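Local coordinates for decaprenyl diphosphate synthase (Rhodobacter capsulatus, PDB 3MZV), which probably builds the long all-trans polyprenyl diphosphate precursor of the quinone side chain by adding isopentenyl units to farnesyl diphosphate, using magnesium, at residues A262-K265 with R266-E269. Sequence-based numbering, arbitrary orientation.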
ATOM      1  N   ALA B 262      38.359   7.821   7.401  1.00 36.16           N
ATOM      2  CA  ALA B 262      38.614   6.401   7.218  1.00 36.26           C
ATOM      3  C   ALA B 262      37.806   5.532   8.198  1.00 35.23           C
ATOM      4  O   ALA B 262      37.300   4.478   7.822  1.00 36.59           O
ATOM      5  CB  ALA B 262      40.141   6.075   7.277  1.00 37.04           C
ATOM      6  N   PHE B 263      37.689   5.962   9.445  1.00 33.74           N
ATOM      7  CA  PHE B 263      36.813   5.276  10.401  1.00 34.09           C
ATOM      8  C   PHE B 263      35.365   5.268   9.917  1.00 33.87           C
ATOM      9  O   PHE B 263      34.733   4.219   9.865  1.00 36.14           O
ATOM     10  CB  PHE B 263      36.833   5.959  11.755  1.00 33.28           C
ATOM     11  CG  PHE B 263      35.744   5.505  12.680  1.00 32.13           C
ATOM     12  CD1 PHE B 263      35.827   4.263  13.304  1.00 33.94           C
ATOM     13  CD2 PHE B 263      34.610   6.255  12.849  1.00 30.66           C
ATOM     14  CE1 PHE B 263      34.817   3.831  14.132  1.00 34.49           C
ATOM     15  CE2 PHE B 263      33.594   5.836  13.709  1.00 33.58           C
ATOM     16  CZ  PHE B 263      33.703   4.612  14.350  1.00 31.94           C
ATOM     17  N   TRP B 264      34.852   6.430   9.566  1.00 32.97           N
ATOM     18  CA  TRP B 264      33.469   6.514   9.063  1.00 34.91           C
ATOM     19  C   TRP B 264      33.279   5.687   7.787  1.00 35.78           C
ATOM     20  O   TRP B 264      32.248   5.023   7.614  1.00 36.95           O
ATOM     21  CB  TRP B 264      33.015   7.961   8.828  1.00 34.29           C
ATOM     22  CG  TRP B 264      32.919   8.727  10.094  1.00 30.70           C
ATOM     23  CD1 TRP B 264      33.666   9.779  10.436  1.00 30.70           C
ATOM     24  CD2 TRP B 264      32.011   8.499  11.193  1.00 34.38           C
ATOM     25  NE1 TRP B 264      33.338  10.223  11.688  1.00 35.13           N
ATOM     26  CE2 TRP B 264      32.298   9.474  12.169  1.00 32.45           C
ATOM     27  CE3 TRP B 264      30.971   7.578  11.437  1.00 32.56           C
ATOM     28  CZ2 TRP B 264      31.615   9.554  13.368  1.00 33.91           C
ATOM     29  CZ3 TRP B 264      30.279   7.657  12.610  1.00 35.20           C
ATOM     30  CH2 TRP B 264      30.614   8.623  13.596  1.00 33.95           C
ATOM     31  N   LYS B 265      34.269   5.699   6.909  1.00 36.54           N
ATOM     32  CA  LYS B 265      34.229   4.908   5.696  1.00 38.75           C
ATOM     33  C   LYS B 265      34.103   3.401   6.010  1.00 38.81           C
ATOM     34  O   LYS B 265      33.256   2.675   5.411  1.00 38.62           O
ATOM     35  CB  LYS B 265      35.487   5.169   4.886  1.00 40.10           C
ATOM     36  CG  LYS B 265      35.343   5.103   3.401  1.00 46.82           C
ATOM     37  CD  LYS B 265      36.633   5.630   2.664  1.00 53.38           C
ATOM     38  CE  LYS B 265      36.870   7.174   2.888  1.00 55.96           C
ATOM     39  NZ  LYS B 265      36.439   8.033   1.702  1.00 60.31           N
ATOM     40  N   ARG B 266      34.931   2.954   6.953  1.00 36.69           N
ATOM     41  CA  ARG B 266      34.947   1.584   7.419  1.00 37.78           C
ATOM     42  C   ARG B 266      33.595   1.153   7.948  1.00 37.78           C
ATOM     43  O   ARG B 266      33.023   0.188   7.442  1.00 38.60           O
ATOM     44  CB  ARG B 266      36.033   1.357   8.504  1.00 38.04           C
ATOM     45  CG  ARG B 266      36.078  -0.042   9.054  1.00 39.45           C
ATOM     46  CD  ARG B 266      37.324  -0.312   9.849  1.00 41.07           C
ATOM     47  NE  ARG B 266      37.318   0.386  11.138  1.00 40.01           N
ATOM     48  CZ  ARG B 266      36.634  -0.004  12.208  1.00 41.39           C
ATOM     49  NH1 ARG B 266      36.742   0.680  13.336  1.00 41.45           N
ATOM     50  NH2 ARG B 266      35.851  -1.098  12.163  1.00 41.48           N
ATOM     51  N   VAL B 267      33.071   1.871   8.921  1.00 36.58           N
ATOM     52  CA  VAL B 267      31.911   1.430   9.649  1.00 37.65           C
ATOM     53  C   VAL B 267      30.579   1.766   8.952  1.00 38.89           C
ATOM     54  O   VAL B 267      29.599   1.056   9.160  1.00 39.84           O
ATOM     55  CB  VAL B 267      31.864   1.940  11.159  1.00 37.03           C
ATOM     56  CG1 VAL B 267      33.079   1.495  11.984  1.00 36.21           C
ATOM     57  CG2 VAL B 267      31.694   3.424  11.239  1.00 36.00           C
ATOM     58  N   ILE B 268      30.539   2.815   8.132  1.00 40.57           N
ATOM     59  CA  ILE B 268      29.310   3.261   7.445  1.00 41.70           C
ATOM     60  C   ILE B 268      29.259   2.786   5.978  1.00 43.84           C
ATOM     61  O   ILE B 268      28.324   2.083   5.586  1.00 43.83           O
ATOM     62  CB  ILE B 268      29.126   4.800   7.494  1.00 40.69           C
ATOM     63  CG1 ILE B 268      28.860   5.297   8.922  1.00 40.62           C
ATOM     64  CG2 ILE B 268      27.951   5.256   6.591  1.00 40.96           C
ATOM     65  CD1 ILE B 268      27.766   4.555   9.684  1.00 42.17           C
ATOM     66  N   GLU B 269      30.262   3.170   5.188  1.00 45.20           N
ATOM     67  CA  GLU B 269      30.333   2.787   3.764  1.00 45.77           C
ATOM     68  C   GLU B 269      30.574   1.304   3.547  1.00 46.89           C
ATOM     69  O   GLU B 269      29.793   0.638   2.846  1.00 47.52           O
ATOM     70  CB  GLU B 269      31.475   3.493   3.079  1.00 46.73           C
ATOM     71  CG  GLU B 269      31.151   4.738   2.350  1.00 49.46           C
ATOM     72  CD  GLU B 269      32.198   5.015   1.280  1.00 52.09           C
ATOM     73  OE1 GLU B 269      32.667   4.052   0.651  1.00 61.80           O
ATOM     74  OE2 GLU B 269      32.578   6.177   1.079  1.00 54.97           O
TER
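Three successive i to i+4 hydrogen bonds carry the helix from Ala262 to Ile268, Arg266 N to Ala262 O, Val267 N to Phe263 O and Ile268 N to Trp264 O, the last at 2.8 Å, and the helix widens into a pi-type turn at 266-269. A chi1 of 167° sets the Phe263 ring beside its own carbonyl carbon, one face turned to Val267, whose CG2 lies over it toward the rim in a CH-pi contact, 4.1 Å from the ring centroid. Beta-branching lets Val267 use both methyls, CG1 packing against Phe263 CE1 at 3.6 Å. Arg266, long enough to reach back, brings NH1 to the ring edge, 3.7 Å from Phe263 CD1, the guanidinium plane turned 72° from the ring; its NH2 is salt-bridged to Asp277. Shortening Phe263 to an alanine would probably open a gap beside the Val267 methyls and deprive Arg266 NH1 of its aromatic neighbour. Helix 258-270 belongs to the mostly helical polyprenyl synthetase fold and lies in its periphery, packed on helices 247-254 and 277-287. Trp264, with its broad, largely apolar indole, suits this buried side: it touches Val249, Val253 and Leu284, while apolar Ile268 meets the indole edge, CG1 4.0 Å from Trp264 CE3. On the exposed side, which suits long charged chains, Lys265 and Glu269 run side by side, NZ and OE2 4.3 Å apart, where opposite charges probably attract weakly without forming a salt bridge.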